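Local coordinates for aminotransferase (Paracoccus denitrificans, PDB 4GRX), which probably catalyses pyridoxal-phosphate-dependent transfer of amino groups from amine substrates to keto or aldehyde acceptors, as a class III omega-aminotransferase, at residues 109-114 against 344-349; 141-146 against 313-318; 154-159 against 215-220; 234-239 against 286-291; 424-427 against 432-435. All blocks are in the same frame, centred on the assembly; numbering follows the deposited sequence.

Interaction 1. Residues 109-114 against 344-349; sequences SEKLVE and IALKAI. With NA (sodium ion), chain E.
K111, whose stem lies against L346, ends near the carboxylate of E114, on its own helix: K111 NZ reaches E114 OE2 at 3.4 Å, a weak salt bridge. The touching surfaces across the gap carry no rings or amides. The motif is plain helix-helix packing: the axes of 109-114 and 344-349 run roughly the same way, at 33°, and approach to 10.6 Å. At this spacing the backbones do not meet, and K111, L346, L112 and I349 make the contact. K111 CG is anti to the backbone N (chi1 179°), and the chain then bends at chi2 and chi3, turning NZ toward E114 while CB faces L346. L346 meets it through one branch, CD2, which lies 3.7 Å from K111 CB. Beside this pair, L112 and I349 cross at about a right angle, with L112 CD2 4.1 Å from I349 CD1. Elsewhere on helix 103-115, E110 makes a salt bridge to R22 of the second subunit. Near its C-terminal end the same helix helps bind sodium, in a site completed by a water and the carbonyl oxygens of S116 and F118: V113 O is 2.5 Å and E114 O 2.8 Å from the ion.

Interaction 2. Residues 141-146 against 313-318; sequences WFLHAA and PDLAKR
L143 is the hub of this contact, because its two methyls serve different partners. L143 CD1 rests against the R318 carbonyl, 3.6 Å from R318 O. L143 CD2 meets L315 CD2 at 3.9 Å and lies over one face of the R318 guanidinium, 4.0 Å above its plane and offset toward the rim. With CG anti to the backbone N (chi1 -177°), both branches are carried across to the other helix. With an alanine here, that face is likely to lose its methyl cover and L315 CD2 its partner, opening a gap between the helices.

The next shell fixes the guanidinium by its edge. R318 NH1 donates to D314 OD2 at 3.1 Å, on the syn side of the carboxylate though 30° out of its plane, and nearly in the guanidinium plane, one turn back on the same helix; R318 NH2 forms a salt bridge with E147. A water also sits at this edge, weakly bonded to R318 NH2 and 2.8 Å from H144 ND1, in the plane of the imidazole. H144 NE2 is hydrogen-bonded to A230 O.

The two axes are inclined at 65° and stay 11.5 Å apart. Helix 129-146 is tied through H144 to strand 229-234 of the large central sheet, its F142 packs on V180 of the second subunit, and L143 continues along helix 313-324 onto A322.

Interaction 3. Residues 154-159 against 215-220; sequences KILTRW and RELEDT
L156 reaches out of strand 154-158 toward L217 and T220 on the helix segment 215-220, and its side chain can be followed atom by atom. CB points at the helix but is still distant, 5.6 Å from L217 CD1. At CG the chain turns anti to the carbonyl carbon (chi1 -44°), and this branch point remains too far from the helix for contact. The two methyls do the touching. L156 CD1 meets L217 CD1 at 3.9 Å, methyl to methyl, with the two leucine side chains crossing at about a right angle. L156 CD2 approaches T220 CG2 at 4.4 Å, so the second branch faces the apolar side of the threonine.

The polar side of T220 is used within the helix. T220 OG1 donates to E216 O at 2.9 Å, with a C=O...donor angle of 147° and a tilt of 28° from the carbonyl plane, while T220 N reaches the same oxygen from the opposite face. This carbonyl therefore takes two donors, and the bond helps fix the rotation that presents CG2 to the strand. L217 also packs on I254, I257 and L258 of helix 250-260, so the leucine pair belongs to a larger apolar layer.

Helix 206-224 links strand 188-191 to the parallel strand 229-234, with strand 154-158 lying between those two in the sheet. The contact is thus the helix-on-sheet packing of a beta-alpha-beta crossover, as expected of the large domain of a fold type I pyridoxal-phosphate enzyme.

Interaction 4. Residues 234-239 against 286-291; sequences AEPVMG and YDFMPD
V237 and Y286 set their side chains across one another at about a right angle, and the pyrrolidine of P236 touches both Y286 and F288. V237 brings a single branch to the tyrosine: CG2, held anti to the carbonyl carbon, is 3.4 Å from Y286 CE2 and 3.8 Å from Y286 OH, meeting the ring obliquely near its phenolic end. P236 uses adjacent ring carbons for two aromatics. Its CB lies 4.3 Å from Y286 CD2, and its CG 4.4 Å from F288 CZ, again at a slant to each ring. F288 in turn stacks with F251.

Both aromatics are presented by a helix ending. D287, with positive phi, is the C-prime residue of a Schellman motif, and the residues before and after it carry the two rings to the same proline. On the facing loop, E235 OE2 accepts from G239 N at 2.8 Å in an almost straight bond of 179°, with the N-H coming from above the carboxylate plane; this bond closes the loop over P236 and V237. E235 OE1 is hydrogen-bonded to Y162 N. The arrangement is the loop following strand 229-234 of a class III aminotransferase, packed against the Schellman-capped end of helix 282-285 and linked by E235 to Y162 of the delta-aminovaleric acid pocket.

Interaction 5. Residues 424-427 against 432-435; sequences LICR and SIVL
The turn that joins strand 424-425 to strand 432-435 holds L429, a residue of the delta-aminovaleric acid pocket, and C426 packs against I433 and L435 where the two sides of this turn come together. The sulfur is the common point. C426 SG is 3.7 Å from I433 CG2 and 4.0 Å from L435 CD2, and it also lies 3.6 Å from V434 O, the carbonyl between those two residues. With SG anti to the backbone N (chi1 176°), the thiol is carried across to the neighbouring strand. I433 CG2 is likewise anti to its own N, while the rest of the isoleucine side chain leads away to L453 and L457 of helix 443-463.

The two segments are not partners in one sheet. Strand 424-425 is the edge strand of a four-stranded sheet and pairs with 60-63, whereas 432-435 is the edge of a three-stranded antiparallel sheet beside 390-395, so the contact joins the two sheets by packing rather than by strand pairing. R427 contributes through its backbone: R427 O is 3.8 Å from V434 CB, while V434 also packs on L429.

At CB, R427 starts away from strand 432-435. Its NH2 forms a salt bridge with E413, and the R427 side chain, about 6 Å from the bound delta-aminovaleric acid at the nearest atoms, packs on F98 of the second subunit.

Overall arrangement
Interactions 2, 3 and 4 form a connected group: L315 CD1 of interaction 2 lies 3.5 Å from D291 O of interaction 4, and R158 NH2 of interaction 3 is 3.0 Å from E235 O of interaction 4, a weak hydrogen bond. Interaction 4 thus joins the other two. Interaction 1 touches none of the others; its nearest atoms are about 8 Å from interaction 2 and about 10 Å from interaction 4. Interaction 5 approaches interaction 4 to about 5 Å between nearest atoms, their centres being about 23 Å apart. Both relate indirectly to the ligand pocket, which includes the pyridoxal-phosphate-bearing K297: 4 through the E235-Y162 hydrogen bond, 5 through V434, which packs on L429.

Interaction 1. Residues 109-114 against 344-349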
# COMPACT_ATOMS: atom_id res chain seq x y z
N SER A 109 -16.38 9.08 -2.35
CA SER A 109 -16.77 9.22 -0.94
C SER A 109 -18.29 9.24 -0.79
O SER A 109 -18.87 8.42 -0.08
CB SER A 109 -16.17 10.48 -0.31
OG SER A 109 -14.76 10.42 -0.23
N GLU A 110 -18.94 10.17 -1.50
CA GLU A 110 -20.38 10.33 -1.48
C GLU A 110 -21.09 9.04 -1.90
O GLU A 110 -22.00 8.57 -1.21
CB GLU A 110 -20.77 11.47 -2.40
CG GLU A 110 -22.21 11.92 -2.28
CD GLU A 110 -22.42 13.32 -2.85
OE1 GLU A 110 -21.80 13.62 -3.90
OE2 GLU A 110 -23.18 14.11 -2.26
N LYS A 111 -20.64 8.47 -3.01
CA LYS A 111 -21.20 7.23 -3.52
C LYS A 111 -21.05 6.09 -2.52
O LYS A 111 -22.02 5.37 -2.23
CB LYS A 111 -20.57 6.87 -4.87
CG LYS A 111 -21.06 5.57 -5.51
CD LYS A 111 -22.59 5.42 -5.58
CE LYS A 111 -23.26 6.52 -6.40
NZ LYS A 111 -24.55 6.08 -7.01
N LEU A 112 -19.84 5.95 -1.97
CA LEU A 112 -19.52 4.88 -1.02
C LEU A 112 -20.33 4.89 0.27
O LEU A 112 -20.78 3.83 0.72
CB LEU A 112 -18.02 4.86 -0.70
CG LEU A 112 -17.10 4.09 -1.65
CD1 LEU A 112 -15.65 4.28 -1.26
CD2 LEU A 112 -17.46 2.60 -1.69
N VAL A 113 -20.52 6.06 0.89
CA VAL A 113 -21.32 6.14 2.11
C VAL A 113 -22.73 5.71 1.76
O VAL A 113 -23.38 4.99 2.52
CB VAL A 113 -21.28 7.55 2.74
CG1 VAL A 113 -22.47 7.80 3.66
CG2 VAL A 113 -19.97 7.73 3.50
N GLU A 114 -23.18 6.10 0.58
CA GLU A 114 -24.51 5.76 0.13
C GLU A 114 -24.75 4.23 0.01
O GLU A 114 -25.67 3.68 0.64
CB GLU A 114 -24.81 6.48 -1.16
CG GLU A 114 -26.26 6.37 -1.57
CD GLU A 114 -26.42 6.28 -3.07
OE1 GLU A 114 -27.54 5.90 -3.48
OE2 GLU A 114 -25.46 6.57 -3.82
N ILE A 344 -12.69 4.96 -11.65
CA ILE A 344 -12.83 3.55 -11.99
C ILE A 344 -13.77 2.84 -11.02
O ILE A 344 -14.62 2.03 -11.42
CB ILE A 344 -11.44 2.86 -12.02
CG1 ILE A 344 -10.65 3.33 -13.25
CG2 ILE A 344 -11.59 1.34 -11.97
CD1 ILE A 344 -9.22 2.83 -13.33
N ALA A 345 -13.63 3.18 -9.74
CA ALA A 345 -14.45 2.60 -8.71
C ALA A 345 -15.93 2.99 -8.92
O ALA A 345 -16.81 2.14 -8.81
CB ALA A 345 -13.95 3.02 -7.34
N LEU A 346 -16.18 4.25 -9.23
CA LEU A 346 -17.53 4.69 -9.56
C LEU A 346 -18.11 3.80 -10.66
O LEU A 346 -19.18 3.21 -10.48
CB LEU A 346 -17.54 6.16 -10.00
CG LEU A 346 -17.38 7.24 -8.92
CD1 LEU A 346 -17.18 8.60 -9.57
CD2 LEU A 346 -18.57 7.28 -7.95
N LYS A 347 -17.39 3.68 -11.77
CA LYS A 347 -17.77 2.79 -12.84
C LYS A 347 -17.92 1.33 -12.39
O LYS A 347 -18.88 0.66 -12.79
CB LYS A 347 -16.79 2.87 -14.00
CG LYS A 347 -17.28 2.15 -15.25
CD LYS A 347 -18.47 2.87 -15.86
CE LYS A 347 -19.19 1.96 -16.84
NZ LYS A 347 -20.42 2.61 -17.36
N ALA A 348 -16.97 0.84 -11.60
CA ALA A 348 -17.05 -0.55 -11.13
C ALA A 348 -18.29 -0.79 -10.25
O ALA A 348 -19.01 -1.78 -10.43
CB ALA A 348 -15.77 -0.96 -10.40
N ILE A 349 -18.52 0.11 -9.29
CA ILE A 349 -19.72 0.07 -8.45
C ILE A 349 -20.99 0.08 -9.32
O ILE A 349 -21.90 -0.73 -9.13
CB ILE A 349 -19.70 1.20 -7.39
CG1 ILE A 349 -18.58 0.91 -6.36
CG2 ILE A 349 -21.06 1.35 -6.69
CD1 ILE A 349 -18.00 2.12 -5.68
NA NA E . -25.58 4.28 3.34
O HOH W 1 -27.43 3.06 3.12

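Interaction 2. Residues 141-146 against 313-318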
# COMPACT_ATOMS: atom_id res chain seq x y z
N TRP A 141 -5.89 3.13 17.61
CA TRP A 141 -4.92 3.60 18.60
C TRP A 141 -5.01 5.07 18.88
O TRP A 141 -5.09 5.48 20.02
CB TRP A 141 -3.50 3.26 18.18
CG TRP A 141 -3.24 1.80 18.13
CD1 TRP A 141 -3.96 0.80 18.76
CD2 TRP A 141 -2.16 1.11 17.42
NE1 TRP A 141 -3.43 -0.42 18.48
CE2 TRP A 141 -2.33 -0.30 17.69
CE3 TRP A 141 -1.11 1.52 16.61
CZ2 TRP A 141 -1.48 -1.26 17.17
CZ3 TRP A 141 -0.24 0.56 16.10
CH2 TRP A 141 -0.43 -0.80 16.36
N PHE A 142 -4.97 5.87 17.82
CA PHE A 142 -5.22 7.32 17.88
C PHE A 142 -6.48 7.63 18.69
O PHE A 142 -6.44 8.43 19.63
CB PHE A 142 -5.34 7.85 16.43
CG PHE A 142 -5.73 9.30 16.32
CD1 PHE A 142 -6.98 9.66 15.82
CD2 PHE A 142 -4.83 10.31 16.68
CE1 PHE A 142 -7.35 10.98 15.70
CE2 PHE A 142 -5.20 11.64 16.57
CZ PHE A 142 -6.46 11.98 16.09
N LEU A 143 -7.58 6.97 18.35
CA LEU A 143 -8.87 7.27 18.94
C LEU A 143 -8.95 6.98 20.45
O LEU A 143 -9.29 7.87 21.23
CB LEU A 143 -9.99 6.56 18.16
CG LEU A 143 -11.41 6.86 18.64
CD1 LEU A 143 -11.74 8.34 18.57
CD2 LEU A 143 -12.41 6.04 17.86
N HIS A 144 -8.63 5.76 20.87
CA HIS A 144 -8.68 5.42 22.30
C HIS A 144 -7.70 6.21 23.13
O HIS A 144 -8.03 6.63 24.26
CB HIS A 144 -8.53 3.91 22.52
CG HIS A 144 -9.48 3.08 21.70
ND1 HIS A 144 -10.83 3.22 21.77
CD2 HIS A 144 -9.25 2.08 20.75
CE1 HIS A 144 -11.42 2.36 20.93
NE2 HIS A 144 -10.45 1.67 20.30
N ALA A 145 -6.51 6.46 22.59
CA ALA A 145 -5.54 7.32 23.30
C ALA A 145 -6.12 8.73 23.53
O ALA A 145 -6.04 9.26 24.63
CB ALA A 145 -4.21 7.39 22.57
N ALA A 146 -6.71 9.31 22.49
CA ALA A 146 -7.27 10.65 22.60
C ALA A 146 -8.51 10.67 23.49
O ALA A 146 -8.90 11.72 23.99
CB ALA A 146 -7.60 11.20 21.22
N PRO A 313 -21.40 6.05 11.45
CA PRO A 313 -21.63 7.34 12.14
C PRO A 313 -20.90 7.51 13.49
O PRO A 313 -20.28 8.56 13.72
CB PRO A 313 -23.15 7.38 12.35
CG PRO A 313 -23.71 6.42 11.35
CD PRO A 313 -22.66 5.36 11.11
N ASP A 314 -20.96 6.52 14.36
CA ASP A 314 -20.41 6.70 15.69
C ASP A 314 -18.88 6.93 15.65
O ASP A 314 -18.37 7.90 16.22
CB ASP A 314 -20.80 5.55 16.61
CG ASP A 314 -20.25 5.70 18.01
OD1 ASP A 314 -20.59 6.69 18.70
OD2 ASP A 314 -19.46 4.83 18.41
N LEU A 315 -18.16 6.07 14.94
CA LEU A 315 -16.72 6.26 14.77
C LEU A 315 -16.38 7.54 13.98
O LEU A 315 -15.41 8.22 14.31
CB LEU A 315 -16.07 5.03 14.14
CG LEU A 315 -16.03 3.76 14.99
CD1 LEU A 315 -15.36 2.64 14.20
CD2 LEU A 315 -15.29 3.98 16.30
N ALA A 316 -17.17 7.87 12.96
CA ALA A 316 -17.00 9.11 12.22
C ALA A 316 -17.03 10.32 13.16
O ALA A 316 -16.11 11.12 13.14
CB ALA A 316 -18.05 9.25 11.13
N LYS A 317 -18.07 10.43 13.99
CA LYS A 317 -18.13 11.51 14.97
C LYS A 317 -16.86 11.53 15.81
O LYS A 317 -16.14 12.53 15.86
CB LYS A 317 -19.34 11.37 15.91
CG LYS A 317 -20.71 11.56 15.29
CD LYS A 317 -21.70 12.08 16.34
CE LYS A 317 -23.04 11.36 16.28
NZ LYS A 317 -22.93 9.94 16.74
N ARG A 318 -16.59 10.40 16.47
CA ARG A 318 -15.51 10.29 17.44
C ARG A 318 -14.11 10.58 16.87
O ARG A 318 -13.33 11.34 17.49
CB ARG A 318 -15.57 8.95 18.17
CG ARG A 318 -16.63 8.92 19.27
CD ARG A 318 -17.01 7.50 19.65
NE ARG A 318 -15.94 6.80 20.36
CZ ARG A 318 -15.82 5.48 20.40
NH1 ARG A 318 -16.70 4.70 19.77
NH2 ARG A 318 -14.80 4.93 21.06
O HOH W 2 -12.19 5.26 23.18

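Interaction 3. Residues 154-159 against 215-220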
# COMPACT_ATOMS: atom_id res chain seq x y z
N LYS A 154 -4.89 -3.60 22.01
CA LYS A 154 -4.95 -5.00 21.51
C LYS A 154 -5.95 -5.15 20.36
O LYS A 154 -6.95 -4.44 20.30
CB LYS A 154 -5.26 -6.00 22.63
CG LYS A 154 -4.13 -6.12 23.65
CD LYS A 154 -4.61 -6.71 24.97
CE LYS A 154 -3.52 -6.58 26.04
NZ LYS A 154 -4.00 -6.91 27.42
N ILE A 155 -5.66 -6.06 19.43
CA ILE A 155 -6.48 -6.29 18.24
C ILE A 155 -6.92 -7.75 18.19
O ILE A 155 -6.07 -8.66 18.17
CB ILE A 155 -5.74 -5.90 16.93
CG1 ILE A 155 -5.40 -4.41 16.88
CG2 ILE A 155 -6.54 -6.31 15.70
CD1 ILE A 155 -6.59 -3.47 16.88
N LEU A 156 -8.24 -7.97 18.16
CA LEU A 156 -8.80 -9.32 18.07
C LEU A 156 -9.15 -9.70 16.64
O LEU A 156 -9.86 -8.96 15.96
CB LEU A 156 -10.05 -9.44 18.94
CG LEU A 156 -10.01 -8.84 20.36
CD1 LEU A 156 -11.36 -8.98 21.05
CD2 LEU A 156 -8.93 -9.51 21.20
N THR A 157 -8.62 -10.84 16.19
CA THR A 157 -8.99 -11.46 14.90
C THR A 157 -9.22 -12.95 15.08
O THR A 157 -9.22 -13.44 16.22
CB THR A 157 -7.98 -11.17 13.77
OG1 THR A 157 -6.65 -11.53 14.17
CG2 THR A 157 -7.99 -9.70 13.38
N ARG A 158 -9.42 -13.69 13.99
CA ARG A 158 -9.62 -15.15 14.10
C ARG A 158 -8.53 -15.95 13.42
O ARG A 158 -7.98 -15.52 12.41
CB ARG A 158 -10.96 -15.60 13.51
CG ARG A 158 -12.21 -15.34 14.33
CD ARG A 158 -12.78 -13.97 14.02
NE ARG A 158 -12.88 -13.70 12.59
CZ ARG A 158 -13.91 -14.05 11.83
NH1 ARG A 158 -14.94 -14.71 12.34
NH2 ARG A 158 -13.91 -13.74 10.54
N TRP A 159 -8.25 -17.13 13.96
CA TRP A 159 -7.43 -18.09 13.28
C TRP A 159 -8.00 -18.31 11.89
O TRP A 159 -9.22 -18.23 11.70
CB TRP A 159 -7.30 -19.39 14.08
CG TRP A 159 -6.15 -20.23 13.56
CD1 TRP A 159 -6.23 -21.49 12.96
CD2 TRP A 159 -4.73 -19.86 13.49
NE1 TRP A 159 -4.99 -21.91 12.58
CE2 TRP A 159 -4.05 -20.99 12.86
CE3 TRP A 159 -3.99 -18.75 13.88
CZ2 TRP A 159 -2.68 -20.99 12.63
CZ3 TRP A 159 -2.61 -18.76 13.66
CH2 TRP A 159 -1.97 -19.86 13.05
N ARG A 215 -18.62 -17.53 24.30
CA ARG A 215 -18.03 -17.75 25.60
C ARG A 215 -16.52 -17.52 25.55
O ARG A 215 -15.96 -16.86 26.43
CB ARG A 215 -18.36 -19.16 26.05
CG ARG A 215 -18.10 -19.49 27.51
CD ARG A 215 -18.91 -20.70 27.94
NE ARG A 215 -18.65 -21.89 27.13
CZ ARG A 215 -19.59 -22.59 26.47
NH1 ARG A 215 -20.87 -22.22 26.52
NH2 ARG A 215 -19.24 -23.66 25.76
N GLU A 216 -15.87 -18.05 24.52
CA GLU A 216 -14.41 -17.90 24.36
C GLU A 216 -14.02 -16.43 24.24
O GLU A 216 -12.98 -16.02 24.77
CB GLU A 216 -13.89 -18.70 23.15
CG GLU A 216 -12.43 -18.40 22.79
CD GLU A 216 -12.10 -18.58 21.30
OE1 GLU A 216 -12.59 -17.83 20.43
OE2 GLU A 216 -11.30 -19.49 20.99
N LEU A 217 -14.84 -15.64 23.55
CA LEU A 217 -14.54 -14.22 23.41
C LEU A 217 -14.61 -13.54 24.77
O LEU A 217 -13.69 -12.81 25.15
CB LEU A 217 -15.49 -13.53 22.42
CG LEU A 217 -15.57 -11.99 22.40
CD1 LEU A 217 -14.20 -11.34 22.21
CD2 LEU A 217 -16.54 -11.51 21.34
N GLU A 218 -15.69 -13.80 25.50
CA GLU A 218 -15.86 -13.18 26.80
C GLU A 218 -14.72 -13.51 27.76
O GLU A 218 -14.27 -12.64 28.51
CB GLU A 218 -17.19 -13.58 27.41
CG GLU A 218 -17.60 -12.68 28.57
CD GLU A 218 -19.06 -12.32 28.49
OE1 GLU A 218 -19.71 -12.74 27.51
OE2 GLU A 218 -19.54 -11.62 29.39
N ASP A 219 -14.26 -14.76 27.72
CA ASP A 219 -13.11 -15.19 28.50
C ASP A 219 -11.87 -14.40 28.11
O ASP A 219 -11.10 -13.96 28.98
CB ASP A 219 -12.87 -16.69 28.30
CG ASP A 219 -13.90 -17.57 29.02
OD1 ASP A 219 -14.75 -17.09 29.81
OD2 ASP A 219 -13.84 -18.79 28.80
N THR A 220 -11.66 -14.20 26.82
CA THR A 220 -10.54 -13.41 26.35
C THR A 220 -10.63 -11.98 26.89
O THR A 220 -9.65 -11.42 27.38
CB THR A 220 -10.47 -13.40 24.82
OG1 THR A 220 -10.39 -14.75 24.38
CG2 THR A 220 -9.25 -12.64 24.32

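Interaction 4. Residues 234-239 against 286-291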
# COMPACT_ATOMS: atom_id res chain seq x y z
N ALA A 234 -13.26 -8.86 11.50
CA ALA A 234 -13.70 -10.13 10.90
C ALA A 234 -14.12 -9.96 9.46
O ALA A 234 -14.83 -9.01 9.12
CB ALA A 234 -14.85 -10.74 11.71
N GLU A 235 -13.69 -10.89 8.62
CA GLU A 235 -14.29 -11.09 7.31
C GLU A 235 -15.65 -11.76 7.54
O GLU A 235 -15.73 -12.71 8.35
CB GLU A 235 -13.45 -12.04 6.48
CG GLU A 235 -12.07 -11.54 6.13
CD GLU A 235 -11.12 -12.68 5.84
OE1 GLU A 235 -10.40 -13.07 6.78
OE2 GLU A 235 -11.11 -13.20 4.70
N PRO A 236 -16.71 -11.28 6.86
CA PRO A 236 -17.99 -11.99 7.05
C PRO A 236 -17.88 -13.47 6.66
O PRO A 236 -18.30 -14.35 7.43
CB PRO A 236 -18.97 -11.22 6.14
CG PRO A 236 -18.36 -9.86 6.02
CD PRO A 236 -16.86 -10.06 6.05
N VAL A 237 -17.31 -13.72 5.48
CA VAL A 237 -16.94 -15.06 5.04
C VAL A 237 -15.43 -15.00 4.84
O VAL A 237 -14.94 -14.08 4.18
CB VAL A 237 -17.57 -15.40 3.67
CG1 VAL A 237 -17.22 -16.83 3.27
CG2 VAL A 237 -19.07 -15.22 3.69
N MET A 238 -14.70 -15.96 5.41
CA MET A 238 -13.24 -15.97 5.30
C MET A 238 -12.78 -16.34 3.88
O MET A 238 -13.12 -17.39 3.36
CB MET A 238 -12.63 -16.90 6.35
CG MET A 238 -12.79 -16.41 7.78
SD MET A 238 -11.93 -17.49 8.93
CE MET A 238 -11.85 -16.47 10.40
N GLY A 239 -12.00 -15.45 3.26
CA GLY A 239 -11.59 -15.62 1.87
C GLY A 239 -10.34 -16.47 1.71
O GLY A 239 -10.43 -17.68 1.45
N TYR A 286 -25.12 -11.72 6.27
CA TYR A 286 -25.13 -12.34 7.58
C TYR A 286 -25.78 -11.46 8.63
O TYR A 286 -25.73 -11.77 9.82
CB TYR A 286 -23.71 -12.78 7.97
CG TYR A 286 -23.26 -13.95 7.13
CD1 TYR A 286 -23.69 -15.25 7.42
CD2 TYR A 286 -22.46 -13.75 6.01
CE1 TYR A 286 -23.32 -16.32 6.63
CE2 TYR A 286 -22.09 -14.83 5.21
CZ TYR A 286 -22.53 -16.10 5.53
OH TYR A 286 -22.16 -17.16 4.73
N ASP A 287 -26.39 -10.36 8.18
CA ASP A 287 -27.32 -9.55 8.99
C ASP A 287 -26.73 -9.00 10.31
O ASP A 287 -27.27 -9.25 11.39
CB ASP A 287 -28.60 -10.36 9.27
CG ASP A 287 -29.83 -9.47 9.52
OD1 ASP A 287 -30.13 -8.59 8.68
OD2 ASP A 287 -30.52 -9.67 10.55
N PHE A 288 -25.62 -8.27 10.22
CA PHE A 288 -25.08 -7.52 11.37
C PHE A 288 -24.64 -6.13 10.94
O PHE A 288 -24.35 -5.92 9.77
CB PHE A 288 -23.92 -8.27 12.08
CG PHE A 288 -22.66 -8.37 11.27
CD1 PHE A 288 -22.40 -9.47 10.47
CD2 PHE A 288 -21.71 -7.34 11.30
CE1 PHE A 288 -21.24 -9.56 9.73
CE2 PHE A 288 -20.55 -7.42 10.56
CZ PHE A 288 -20.31 -8.54 9.78
N MET A 289 -24.62 -5.19 11.90
CA MET A 289 -24.16 -3.81 11.68
C MET A 289 -22.75 -3.59 12.26
O MET A 289 -22.56 -3.64 13.47
CB MET A 289 -25.15 -2.80 12.28
CG MET A 289 -24.86 -1.35 11.90
SD MET A 289 -24.96 -1.01 10.12
CE MET A 289 -26.73 -0.88 9.85
N PRO A 290 -21.74 -3.35 11.39
CA PRO A 290 -20.40 -3.09 11.90
C PRO A 290 -20.27 -1.63 12.24
O PRO A 290 -21.13 -0.84 11.87
CB PRO A 290 -19.51 -3.43 10.70
CG PRO A 290 -20.35 -3.07 9.53
CD PRO A 290 -21.78 -3.38 9.91
N ASP A 291 -19.21 -1.29 12.97
CA ASP A 291 -18.90 0.07 13.28
C ASP A 291 -18.09 0.71 12.15
O ASP A 291 -18.05 1.93 12.02
CB ASP A 291 -18.12 0.13 14.58
CG ASP A 291 -18.88 -0.45 15.75
OD1 ASP A 291 -20.03 0.00 15.97
OD2 ASP A 291 -18.34 -1.33 16.47

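Interaction 5. Residues 424-427 against 432-435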
# COMPACT_ATOMS: atom_id res chain seq x y z
N LEU A 424 -7.39 -24.51 -16.83
CA LEU A 424 -8.23 -23.95 -15.75
C LEU A 424 -7.37 -23.34 -14.67
O LEU A 424 -6.65 -24.05 -13.98
CB LEU A 424 -9.19 -25.01 -15.15
CG LEU A 424 -9.95 -24.73 -13.83
CD1 LEU A 424 -11.00 -23.65 -14.02
CD2 LEU A 424 -10.62 -25.96 -13.23
N ILE A 425 -7.42 -22.02 -14.51
CA ILE A 425 -6.72 -21.43 -13.37
C ILE A 425 -7.59 -21.66 -12.13
O ILE A 425 -8.72 -21.17 -12.03
CB ILE A 425 -6.39 -19.93 -13.54
CG1 ILE A 425 -5.42 -19.67 -14.72
CG2 ILE A 425 -5.88 -19.34 -12.23
CD1 ILE A 425 -4.21 -20.57 -14.80
N CYS A 426 -7.06 -22.46 -11.22
CA CYS A 426 -7.73 -22.78 -9.97
C CYS A 426 -6.65 -22.80 -8.92
O CYS A 426 -5.70 -23.57 -9.05
CB CYS A 426 -8.36 -24.17 -10.06
SG CYS A 426 -9.13 -24.73 -8.53
N ARG A 427 -6.78 -21.95 -7.90
CA ARG A 427 -5.73 -21.87 -6.89
C ARG A 427 -6.15 -22.36 -5.50
O ARG A 427 -6.86 -21.64 -4.78
CB ARG A 427 -5.17 -20.45 -6.81
CG ARG A 427 -3.66 -20.41 -6.54
CD ARG A 427 -3.21 -21.45 -5.52
NE ARG A 427 -1.95 -22.05 -5.92
CZ ARG A 427 -1.49 -23.24 -5.51
NH1 ARG A 427 -2.19 -24.02 -4.69
NH2 ARG A 427 -0.32 -23.65 -5.96
N SER A 432 -7.68 -26.71 0.60
CA SER A 432 -8.97 -26.11 0.24
C SER A 432 -8.94 -25.68 -1.21
O SER A 432 -8.30 -24.67 -1.55
CB SER A 432 -9.25 -24.89 1.13
OG SER A 432 -9.36 -25.24 2.50
N ILE A 433 -9.61 -26.43 -2.08
CA ILE A 433 -9.75 -26.08 -3.50
C ILE A 433 -10.79 -24.97 -3.66
O ILE A 433 -11.99 -25.18 -3.47
CB ILE A 433 -10.19 -27.30 -4.32
CG1 ILE A 433 -9.27 -28.49 -4.01
CG2 ILE A 433 -10.22 -26.97 -5.81
CD1 ILE A 433 -10.01 -29.80 -3.89
N VAL A 434 -10.31 -23.79 -4.02
CA VAL A 434 -11.13 -22.58 -4.03
C VAL A 434 -11.58 -22.23 -5.43
O VAL A 434 -10.84 -22.35 -6.41
CB VAL A 434 -10.35 -21.41 -3.40
CG1 VAL A 434 -11.10 -20.10 -3.57
CG2 VAL A 434 -10.10 -21.68 -1.93
N LEU A 435 -12.83 -21.79 -5.53
CA LEU A 435 -13.39 -21.34 -6.78
C LEU A 435 -14.05 -20.01 -6.52
O LEU A 435 -14.95 -19.89 -5.65
CB LEU A 435 -14.39 -22.37 -7.29
CG LEU A 435 -13.88 -23.72 -7.79
CD1 LEU A 435 -15.06 -24.60 -8.20
CD2 LEU A 435 -12.89 -23.58 -8.95